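Local coordinates for KaiC domain-containing protein (Pyrococcus horikoshii, PDB 2ZTS), which probably binds ATP, and is a KaiC-like P-loop protein that carries ADP and magnesium in a six-subunit assembly, at residues V65-R70 and I144-L149; E152-I157 and L189-I194; V218-R221 and R227-M230. All coordinates share one frame; numbering follows the deposited sequence.

Contact 1 of 3, residues V65-R70 and I144-L149; sequences VTLEER and IPSIAL
L67 and S146 meet where strand 62-66 runs out beside the first turn of the short helix 144-149. The hydroxyl of S146 lies against the aliphatic base of L67, with OG 3.1 Å from L67 CB, and it is not hydrogen-bonded across the contact. S146 OG stands between its own backbone N and carbonyl carbon (chi1 71°), and from there it bonds to the backbone O of S143, three residues back. Further out, the side chains of L67 and I147 lie at a slant to each other and touch at L67 CD2 and I147 CG1, 3.8 Å apart. F123 of helix 120-134 packs on both of these side chains.

E68 meets the same serine through its methylene group. Its chi1 of -64° sets CG 3.9 Å from S146 CB, and the bend at chi2 (-101°) turns the carboxylate so that OE2 also comes near S146 CB, while OE2 is held by the hydroxyl of S143 just before the helix.

A second layer fixes the turn that presents L67 and E68. T66 OG1 accepts the backbone N of E69 at 3.2 Å, in an ST motif, and a weaker bond from E68 N goes to the same oxygen. Backbone bonds tie L67 to D142, at the end of the neighbouring parallel strand 138-142. On the outer side, F197 of a neighbouring subunit packs on E68, P145 and L149, so the contact also lines a subunit boundary.

The chemistry is divided. L67 and I147 join the strand end to the helix by apolar packing alone, whereas E68 reaches the nucleotide site: its side chain comes about 4 Å from the magnesium ion and about 5 Å from the side chain of T44, a magnesium ligand. That position is consistent with a place just outside the metal's first shell.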
loop_
_atom_site.group_PDB
_atom_site.type_symbol
_atom_site.label_atom_id
_atom_site.label_comp_id
_atom_site.label_asym_id
_atom_site.label_seq_id
_atom_site.Cartn_x
_atom_site.Cartn_y
_atom_site.Cartn_z
ATOM N N VAL C 65 -25.527 -0.216 23.692
ATOM C CA VAL C 65 -24.634 0.917 23.894
ATOM C C VAL C 65 -24.380 1.484 22.511
ATOM O O VAL C 65 -24.009 0.725 21.627
ATOM C CB VAL C 65 -23.325 0.477 24.466
ATOM C CG1 VAL C 65 -22.368 1.616 24.616
ATOM C CG2 VAL C 65 -23.524 -0.328 25.779
ATOM N N THR C 66 -24.570 2.796 22.318
ATOM C CA THR C 66 -24.233 3.440 21.084
ATOM C C THR C 66 -23.463 4.749 21.203
ATOM O O THR C 66 -23.805 5.615 21.975
ATOM C CB THR C 66 -25.520 3.603 20.213
ATOM O OG1 THR C 66 -25.243 4.418 19.065
ATOM C CG2 THR C 66 -26.668 4.241 20.946
ATOM N N LEU C 67 -22.380 4.864 20.440
ATOM C CA LEU C 67 -21.656 6.129 20.287
ATOM C C LEU C 67 -21.718 6.593 18.826
ATOM O O LEU C 67 -21.084 7.563 18.425
ATOM C CB LEU C 67 -20.197 5.903 20.790
ATOM C CG LEU C 67 -19.708 6.356 22.182
ATOM C CD1 LEU C 67 -20.712 7.071 23.086
ATOM C CD2 LEU C 67 -19.041 5.239 22.913
ATOM N N GLU C 68 -22.477 5.879 18.001
ATOM C CA GLU C 68 -22.748 6.278 16.616
ATOM C C GLU C 68 -23.917 7.271 16.514
ATOM O O GLU C 68 -24.030 8.092 15.604
ATOM C CB GLU C 68 -23.136 5.035 15.815
ATOM C CG GLU C 68 -22.047 3.968 15.675
ATOM C CD GLU C 68 -21.305 3.966 14.310
ATOM O OE1 GLU C 68 -21.870 4.500 13.308
ATOM O OE2 GLU C 68 -20.175 3.384 14.236
ATOM N N GLU C 69 -24.859 7.166 17.426
ATOM C CA GLU C 69 -26.011 8.057 17.346
ATOM C C GLU C 69 -26.597 8.315 18.747
ATOM O O GLU C 69 -26.136 7.739 19.736
ATOM C CB GLU C 69 -27.040 7.443 16.384
ATOM C CG GLU C 69 -27.599 6.114 16.819
ATOM C CD GLU C 69 -28.385 5.412 15.726
ATOM O OE1 GLU C 69 -29.172 6.111 15.053
ATOM O OE2 GLU C 69 -28.193 4.171 15.546
ATOM N N ARG C 70 -27.612 9.159 18.856
ATOM C CA ARG C 70 -28.182 9.314 20.182
ATOM C C ARG C 70 -29.384 8.353 20.395
ATOM O O ARG C 70 -29.894 7.762 19.439
ATOM C CB ARG C 70 -28.299 10.810 20.653
ATOM C CG ARG C 70 -29.208 11.788 19.947
ATOM C CD ARG C 70 -28.527 12.738 18.986
ATOM N NE ARG C 70 -29.099 14.071 19.000
ATOM C CZ ARG C 70 -30.070 14.535 18.222
ATOM N NH1 ARG C 70 -30.681 13.790 17.294
ATOM N NH2 ARG C 70 -30.433 15.803 18.387
ATOM N N ILE C 144 -17.155 -0.127 17.703
ATOM C CA ILE C 144 -15.764 0.097 18.029
ATOM C C ILE C 144 -15.122 1.334 17.340
ATOM O O ILE C 144 -14.405 2.076 17.975
ATOM C CB ILE C 144 -14.966 -1.209 17.798
ATOM C CG1 ILE C 144 -15.358 -2.220 18.895
ATOM C CG2 ILE C 144 -13.495 -0.976 17.836
ATOM C CD1 ILE C 144 -14.861 -3.575 18.544
ATOM N N PRO C 145 -15.303 1.545 16.054
ATOM C CA PRO C 145 -14.763 2.794 15.457
ATOM C C PRO C 145 -15.343 4.063 16.110
ATOM O O PRO C 145 -14.633 5.023 16.179
ATOM C CB PRO C 145 -15.219 2.722 13.997
ATOM C CG PRO C 145 -15.495 1.294 13.739
ATOM C CD PRO C 145 -15.951 0.671 15.053
ATOM N N SER C 146 -16.588 4.040 16.594
ATOM C CA SER C 146 -17.208 5.202 17.197
ATOM C C SER C 146 -16.458 5.555 18.494
ATOM O O SER C 146 -16.277 6.763 18.808
ATOM C CB SER C 146 -18.716 5.000 17.447
ATOM O OG SER C 146 -19.012 4.048 18.540
ATOM N N ILE C 147 -15.988 4.529 19.217
ATOM C CA ILE C 147 -15.178 4.732 20.403
ATOM C C ILE C 147 -13.804 5.282 19.998
ATOM O O ILE C 147 -13.304 6.231 20.559
ATOM C CB ILE C 147 -14.975 3.433 21.225
ATOM C CG1 ILE C 147 -16.303 2.863 21.750
ATOM C CG2 ILE C 147 -13.977 3.686 22.336
ATOM C CD1 ILE C 147 -16.146 1.455 22.390
ATOM N N ALA C 148 -13.163 4.618 19.070
ATOM C CA ALA C 148 -11.829 4.963 18.692
ATOM C C ALA C 148 -11.734 6.385 18.188
ATOM O O ALA C 148 -10.773 7.096 18.533
ATOM C CB ALA C 148 -11.284 3.963 17.600
ATOM N N LEU C 149 -12.701 6.794 17.367
ATOM C CA LEU C 149 -12.657 8.136 16.795
ATOM C C LEU C 149 -12.796 9.195 17.857
ATOM O O LEU C 149 -12.440 10.324 17.593
ATOM C CB LEU C 149 -13.739 8.345 15.744
ATOM C CG LEU C 149 -13.492 7.443 14.503
ATOM C CD1 LEU C 149 -14.715 7.416 13.645
ATOM C CD2 LEU C 149 -12.241 7.937 13.721
#

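Contact 2 of 3, residues E152-I157 and L189-I194; sequences EEERKI and LSRYGI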
loop_
_atom_site.group_PDB
_atom_site.type_symbol
_atom_site.label_atom_id
_atom_site.label_comp_id
_atom_site.label_asym_id
_atom_site.label_seq_id
_atom_site.Cartn_x
_atom_site.Cartn_y
_atom_site.Cartn_z
ATOM N N GLU C 152 -8.362 10.609 22.337
ATOM C CA GLU C 152 -7.263 11.548 22.103
ATOM C C GLU C 152 -6.437 11.025 20.949
ATOM O O GLU C 152 -6.103 11.735 20.005
ATOM C CB GLU C 152 -6.356 11.626 23.373
ATOM C CG GLU C 152 -6.113 13.013 23.931
ATOM C CD GLU C 152 -4.713 13.220 24.551
ATOM O OE1 GLU C 152 -3.777 12.367 24.411
ATOM O OE2 GLU C 152 -4.554 14.282 25.173
ATOM N N GLU C 153 -6.085 9.744 21.038
ATOM C CA GLU C 153 -5.252 9.107 20.048
ATOM C C GLU C 153 -5.988 7.834 19.574
ATOM O O GLU C 153 -6.211 6.912 20.358
ATOM C CB GLU C 153 -3.873 8.793 20.670
ATOM C CG GLU C 153 -2.824 9.916 20.573
ATOM C CD GLU C 153 -1.551 9.618 21.412
ATOM O OE1 GLU C 153 -0.796 8.648 21.095
ATOM O OE2 GLU C 153 -1.310 10.356 22.416
ATOM N N GLU C 154 -6.398 7.832 18.309
ATOM C CA GLU C 154 -7.226 6.805 17.732
ATOM C C GLU C 154 -6.590 5.434 17.870
ATOM O O GLU C 154 -7.255 4.483 18.237
ATOM C CB GLU C 154 -7.531 7.121 16.226
ATOM C CG GLU C 154 -8.341 6.038 15.526
ATOM C CD GLU C 154 -8.784 6.407 14.113
ATOM O OE1 GLU C 154 -8.451 7.513 13.678
ATOM O OE2 GLU C 154 -9.473 5.598 13.431
ATOM N N ARG C 155 -5.283 5.333 17.660
ATOM C CA ARG C 155 -4.597 4.063 17.883
ATOM C C ARG C 155 -4.607 3.463 19.328
ATOM O O ARG C 155 -4.282 2.329 19.473
ATOM C CB ARG C 155 -3.172 4.138 17.407
ATOM C CG ARG C 155 -2.207 4.936 18.318
ATOM C CD ARG C 155 -0.882 5.274 17.566
ATOM N NE ARG C 155 0.252 5.438 18.475
ATOM C CZ ARG C 155 1.378 4.681 18.519
ATOM N NH1 ARG C 155 1.584 3.638 17.695
ATOM N NH2 ARG C 155 2.319 4.997 19.422
ATOM N N LYS C 156 -4.991 4.211 20.348
ATOM C CA LYS C 156 -5.167 3.657 21.698
ATOM C C LYS C 156 -6.396 2.767 21.817
ATOM O O LYS C 156 -6.677 2.235 22.860
ATOM C CB LYS C 156 -5.244 4.761 22.769
ATOM C CG LYS C 156 -4.098 5.839 22.738
ATOM C CD LYS C 156 -2.715 5.297 23.122
ATOM C CE LYS C 156 -2.190 5.871 24.418
ATOM N NZ LYS C 156 -1.462 4.755 25.200
ATOM N N ILE C 157 -7.143 2.602 20.732
ATOM C CA ILE C 157 -8.175 1.638 20.668
ATOM C C ILE C 157 -7.613 0.276 21.036
ATOM O O ILE C 157 -8.309 -0.545 21.604
ATOM C CB ILE C 157 -8.824 1.632 19.254
ATOM C CG1 ILE C 157 -10.154 0.846 19.256
ATOM C CG2 ILE C 157 -7.851 1.072 18.226
ATOM C CD1 ILE C 157 -11.222 1.228 20.294
ATOM N N LEU C 189 -10.678 -7.954 7.807
ATOM C CA LEU C 189 -11.899 -8.353 8.523
ATOM C C LEU C 189 -12.478 -7.193 9.355
ATOM O O LEU C 189 -13.692 -7.072 9.547
ATOM C CB LEU C 189 -11.535 -9.459 9.472
ATOM C CG LEU C 189 -12.634 -10.371 9.888
ATOM C CD1 LEU C 189 -13.309 -10.996 8.640
ATOM C CD2 LEU C 189 -11.970 -11.441 10.815
ATOM N N SER C 190 -11.592 -6.360 9.870
ATOM C CA SER C 190 -11.976 -5.270 10.756
ATOM C C SER C 190 -11.255 -3.969 10.417
ATOM O O SER C 190 -10.349 -3.962 9.639
ATOM C CB SER C 190 -11.580 -5.655 12.151
ATOM O OG SER C 190 -10.184 -5.858 12.206
ATOM N N ARG C 191 -11.636 -2.896 11.086
ATOM C CA ARG C 191 -11.066 -1.601 10.866
ATOM C C ARG C 191 -9.646 -1.559 11.368
ATOM O O ARG C 191 -8.790 -1.018 10.672
ATOM C CB ARG C 191 -11.879 -0.539 11.633
ATOM C CG ARG C 191 -11.383 0.864 11.364
ATOM C CD ARG C 191 -12.393 1.932 11.691
ATOM N NE ARG C 191 -11.758 3.220 11.832
ATOM C CZ ARG C 191 -11.755 4.195 10.933
ATOM N NH1 ARG C 191 -12.326 4.067 9.738
ATOM N NH2 ARG C 191 -11.081 5.297 11.221
ATOM N N TYR C 192 -9.402 -2.068 12.585
ATOM C CA TYR C 192 -8.083 -1.883 13.262
ATOM C C TYR C 192 -7.146 -3.094 13.238
ATOM O O TYR C 192 -5.950 -2.958 13.453
ATOM C CB TYR C 192 -8.255 -1.353 14.719
ATOM C CG TYR C 192 -8.886 -0.008 14.705
ATOM C CD1 TYR C 192 -8.219 1.093 14.159
ATOM C CD2 TYR C 192 -10.152 0.170 15.179
ATOM C CE1 TYR C 192 -8.857 2.373 14.102
ATOM C CE2 TYR C 192 -10.795 1.389 15.101
ATOM C CZ TYR C 192 -10.140 2.492 14.571
ATOM O OH TYR C 192 -10.835 3.684 14.553
ATOM N N GLY C 193 -7.683 -4.266 12.943
ATOM C CA GLY C 193 -6.880 -5.507 12.959
ATOM C C GLY C 193 -6.752 -6.105 14.334
ATOM O O GLY C 193 -5.904 -6.981 14.552
ATOM N N ILE C 194 -7.582 -5.641 15.263
ATOM C CA ILE C 194 -7.459 -5.993 16.693
ATOM C C ILE C 194 -8.790 -6.578 17.213
ATOM O O ILE C 194 -8.810 -7.430 18.073
ATOM C CB ILE C 194 -7.073 -4.730 17.494
ATOM C CG1 ILE C 194 -5.741 -4.130 16.980
ATOM C CG2 ILE C 194 -6.970 -5.036 18.920
ATOM C CD1 ILE C 194 -5.427 -2.709 17.501
#
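E154, R191 and Y192 join two loops of the RecA-like P-loop fold, the one leading into helix 157-171 and the one between strands 174-179 and 201-209. The tight part is a ring of three polar bonds around one oxygen and one hydroxyl. R191 NH2 donates to E154 OE2 at 2.7 Å, almost straight (169°), in a salt bridge that uses the syn lone pair. Carboxylate and guanidinium are nearly coplanar, 1° apart. Y192 OH donates to the same OE2 at 2.6 Å and in turn accepts R191 NE at 2.9 Å, so the phenol hydroxyl bridges the two charged groups alongside their direct salt bridge. R191 NH1 reaches the backbone O of G193 in a neighbouring subunit, which ties the ring of bonds into the assembly.

The Y192 ring is sandwiched as well. R191 CG lies 3.7 Å above the centre of one face of the Y192 ring; on the opposite face I157 CG2 makes a CH-pi contact, 4.0 Å from the Y192 ring centroid. A phenylalanine here would probably keep the ring between its two neighbours but leave E154 OE2 with one donor fewer and R191 NE without this acceptor.

The other side is loose. E152, E153, R155 and K156 are exposed and make no close approach to the second loop, and the 3-10 turn 154-156 directs only E154 inward.

Within the second loop, S190 OG accepts G193 N at 3.1 Å, an ST motif that spans the turn carrying R191 and Y192. The two donors divide E154 OE2 between them: opposite the syn bond to R191, the Y192 hydroxyl comes from the anti side, 18° out of the carboxylate plane.

Contact 3 of 3, residues V218-R221 and R227-M230; sequences VLIR and RHSM. With ADP (adenosine-5'-diphosphate), chain D.
The side chains of I220 and H228 run antiparallel alongside each other where the chain after strand 214-223 turns back toward strand 233-238. H228 has its CG in the crowded position between backbone N and carbonyl carbon (chi1 55°), which folds the ring back over the strand. Its CB touches I220 CG2 at 3.8 Å. Beyond the methyl, the strand backbone takes over: I220 O lies 3.8 Å above the plane of the H228 ring, toward its rim. CE1 then approaches the ribose, 3.1 Å from ADP O2'. At the tip, H228 NE2 is 3.1 Å from ADP O2', which is placed obliquely to the ring, and NE2 forms a weak hydrogen bond with ADP O3' at 3.4 Å.

The selenium of M230, a selenomethionine, lies in the plane of the H228 ring at its edge. Farther back on the strand, L219 CD1 rests on M230 O at 3.4 Å. Here the two segments exchange no hydrogen bonds, although V218 still pairs with Y233 in the hairpin. R227 adds an aliphatic touch to the base, with CB 3.5 Å from ADP C2.

The phosphate end of this nucleotide belongs to another chain: K43, G40 and T45 of a neighbouring subunit bond it, and R221 NH1 bonds to T39 O of that subunit. K222 and M223 of the hairpin itself also hold the ADP. The hairpin therefore completes its neighbour's nucleotide site; H228 adds close approaches and one weak bond to the ribose hydroxyls, and most of the bonding to the ADP falls to the other residues.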
loop_
_atom_site.group_PDB
_atom_site.type_symbol
_atom_site.label_atom_id
_atom_site.label_comp_id
_atom_site.label_asym_id
_atom_site.label_seq_id
_atom_site.Cartn_x
_atom_site.Cartn_y
_atom_site.Cartn_z
ATOM N N VAL C 218 -24.947 -12.511 4.321
ATOM C CA VAL C 218 -24.309 -12.804 5.621
ATOM C C VAL C 218 -23.490 -14.081 5.544
ATOM O O VAL C 218 -23.858 -15.046 4.865
ATOM C CB VAL C 218 -25.348 -12.875 6.762
ATOM C CG1 VAL C 218 -26.420 -13.943 6.475
ATOM C CG2 VAL C 218 -24.707 -13.173 8.064
ATOM N N LEU C 219 -22.366 -14.086 6.243
ATOM C CA LEU C 219 -21.528 -15.263 6.348
ATOM C C LEU C 219 -21.054 -15.384 7.806
ATOM O O LEU C 219 -20.661 -14.386 8.448
ATOM C CB LEU C 219 -20.382 -15.071 5.419
ATOM C CG LEU C 219 -19.189 -15.984 5.348
ATOM C CD1 LEU C 219 -19.580 -17.299 4.809
ATOM C CD2 LEU C 219 -18.201 -15.305 4.406
ATOM N N ILE C 220 -21.159 -16.569 8.354
ATOM C CA ILE C 220 -20.548 -16.862 9.646
ATOM C C ILE C 220 -19.181 -17.412 9.412
ATOM O O ILE C 220 -19.027 -18.542 8.942
ATOM C CB ILE C 220 -21.354 -17.880 10.407
ATOM C CG1 ILE C 220 -22.763 -17.368 10.609
ATOM C CG2 ILE C 220 -20.693 -18.174 11.776
ATOM C CD1 ILE C 220 -23.748 -18.355 10.216
ATOM N N ARG C 221 -18.186 -16.604 9.777
ATOM C CA ARG C 221 -16.771 -16.837 9.521
ATOM C C ARG C 221 -16.185 -17.680 10.647
ATOM O O ARG C 221 -15.383 -18.559 10.407
ATOM C CB ARG C 221 -16.103 -15.458 9.380
ATOM C CG ARG C 221 -14.625 -15.349 9.320
ATOM C CD ARG C 221 -13.934 -16.030 8.096
ATOM N NE ARG C 221 -13.228 -15.044 7.300
ATOM C CZ ARG C 221 -11.906 -14.872 7.254
ATOM N NH1 ARG C 221 -11.043 -15.632 7.956
ATOM N NH2 ARG C 221 -11.439 -13.895 6.478
ATOM N N ARG C 227 -20.656 -26.025 15.163
ATOM C CA ARG C 227 -20.510 -26.475 13.779
ATOM C C ARG C 227 -21.482 -25.582 13.021
ATOM O O ARG C 227 -22.646 -25.947 12.868
ATOM C CB ARG C 227 -20.864 -28.005 13.659
ATOM C CG ARG C 227 -20.578 -28.787 12.295
ATOM C CD ARG C 227 -20.239 -30.340 12.508
ATOM N NE ARG C 227 -19.889 -31.226 11.356
ATOM C CZ ARG C 227 -18.824 -31.114 10.517
ATOM N NH1 ARG C 227 -17.971 -30.100 10.595
ATOM N NH2 ARG C 227 -18.620 -32.022 9.558
ATOM N N HIS C 228 -21.014 -24.402 12.615
ATOM C CA HIS C 228 -21.842 -23.410 11.861
ATOM C C HIS C 228 -21.674 -23.618 10.378
ATOM O O HIS C 228 -20.641 -24.031 9.934
ATOM C CB HIS C 228 -21.493 -21.915 12.178
ATOM C CG HIS C 228 -20.045 -21.560 11.972
ATOM N ND1 HIS C 228 -19.312 -21.987 10.900
ATOM C CD2 HIS C 228 -19.198 -20.811 12.710
ATOM C CE1 HIS C 228 -18.068 -21.546 11.002
ATOM N NE2 HIS C 228 -17.970 -20.836 12.098
ATOM N N SER C 229 -22.691 -23.254 9.616
ATOM C CA SER C 229 -22.615 -23.251 8.163
ATOM C C SER C 229 -21.484 -22.287 7.744
ATOM O O SER C 229 -21.267 -21.271 8.386
ATOM C CB SER C 229 -23.965 -22.791 7.620
ATOM O OG SER C 229 -23.929 -22.630 6.227
HETATM N N MSE C 230 -20.789 -22.627 6.671
HETATM C CA MSE C 230 -19.692 -21.834 6.130
HETATM C C MSE C 230 -20.058 -21.167 4.796
HETATM O O MSE C 230 -19.195 -20.573 4.185
HETATM C CB MSE C 230 -18.480 -22.747 5.852
HETATM C CG MSE C 230 -18.007 -23.658 6.984
HETATM SE SE MSE C 230 -16.514 -22.850 8.087
HETATM C CE MSE C 230 -15.899 -21.147 7.176
HETATM P PB ADP D . -8.708 -19.754 15.008
HETATM O O1B ADP D . -7.748 -19.739 13.853
HETATM O O2B ADP D . -9.461 -18.426 15.084
HETATM O O3B ADP D . -7.884 -19.844 16.261
HETATM P PA ADP D . -10.384 -21.856 15.946
HETATM O O1A ADP D . -9.423 -22.995 16.166
HETATM O O2A ADP D . -10.619 -20.905 17.093
HETATM O O3A ADP D . -9.810 -20.883 14.739
HETATM O "O5'" ADP D . -11.626 -22.542 15.238
HETATM C "C5'" ADP D . -12.913 -22.353 15.722
HETATM C "C4'" ADP D . -13.842 -22.874 14.657
HETATM O "O4'" ADP D . -13.948 -24.280 14.709
HETATM C "C3'" ADP D . -15.226 -22.274 14.796
HETATM O "O3'" ADP D . -15.240 -21.097 14.069
HETATM C "C2'" ADP D . -16.064 -23.352 14.197
HETATM O "O2'" ADP D . -16.199 -23.240 12.823
HETATM C "C1'" ADP D . -15.292 -24.631 14.474
HETATM N N9 ADP D . -15.839 -25.265 15.675
HETATM C C8 ADP D . -15.715 -24.826 16.979
HETATM N N7 ADP D . -16.353 -25.713 17.786
HETATM C C5 ADP D . -16.882 -26.675 17.002
HETATM C C6 ADP D . -17.622 -27.795 17.340
HETATM N N6 ADP D . -17.632 -28.161 18.621
HETATM N N1 ADP D . -18.002 -28.637 16.320
HETATM C C2 ADP D . -17.662 -28.346 14.986
HETATM N N3 ADP D . -16.924 -27.206 14.651
HETATM C C4 ADP D . -16.555 -26.409 15.667
#

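In the fold
Contacts 1 and 2 have centres 13 Å apart and meet through helix 144-149, where A148 CB lies 3.1 Å from Y192 OH and P145 CB 3.7 Å from R191 CD. Contact 3 is on the opposite side of the chain's centre from contact 1, 27 Å away between centres, and grazes contact 2 where L189 CD1 comes 4.1 Å from R221 NH2. Contacts 1 and 3 lie near different nucleotides: the E68 side chain is about 6 Å from one ADP, whereas 227-230 reaches the ADP held by the P-loop of a neighbouring subunit. Contact 2 is 25 Å from contact 3 between centres, with R191 about 12 Å from a bound ADP.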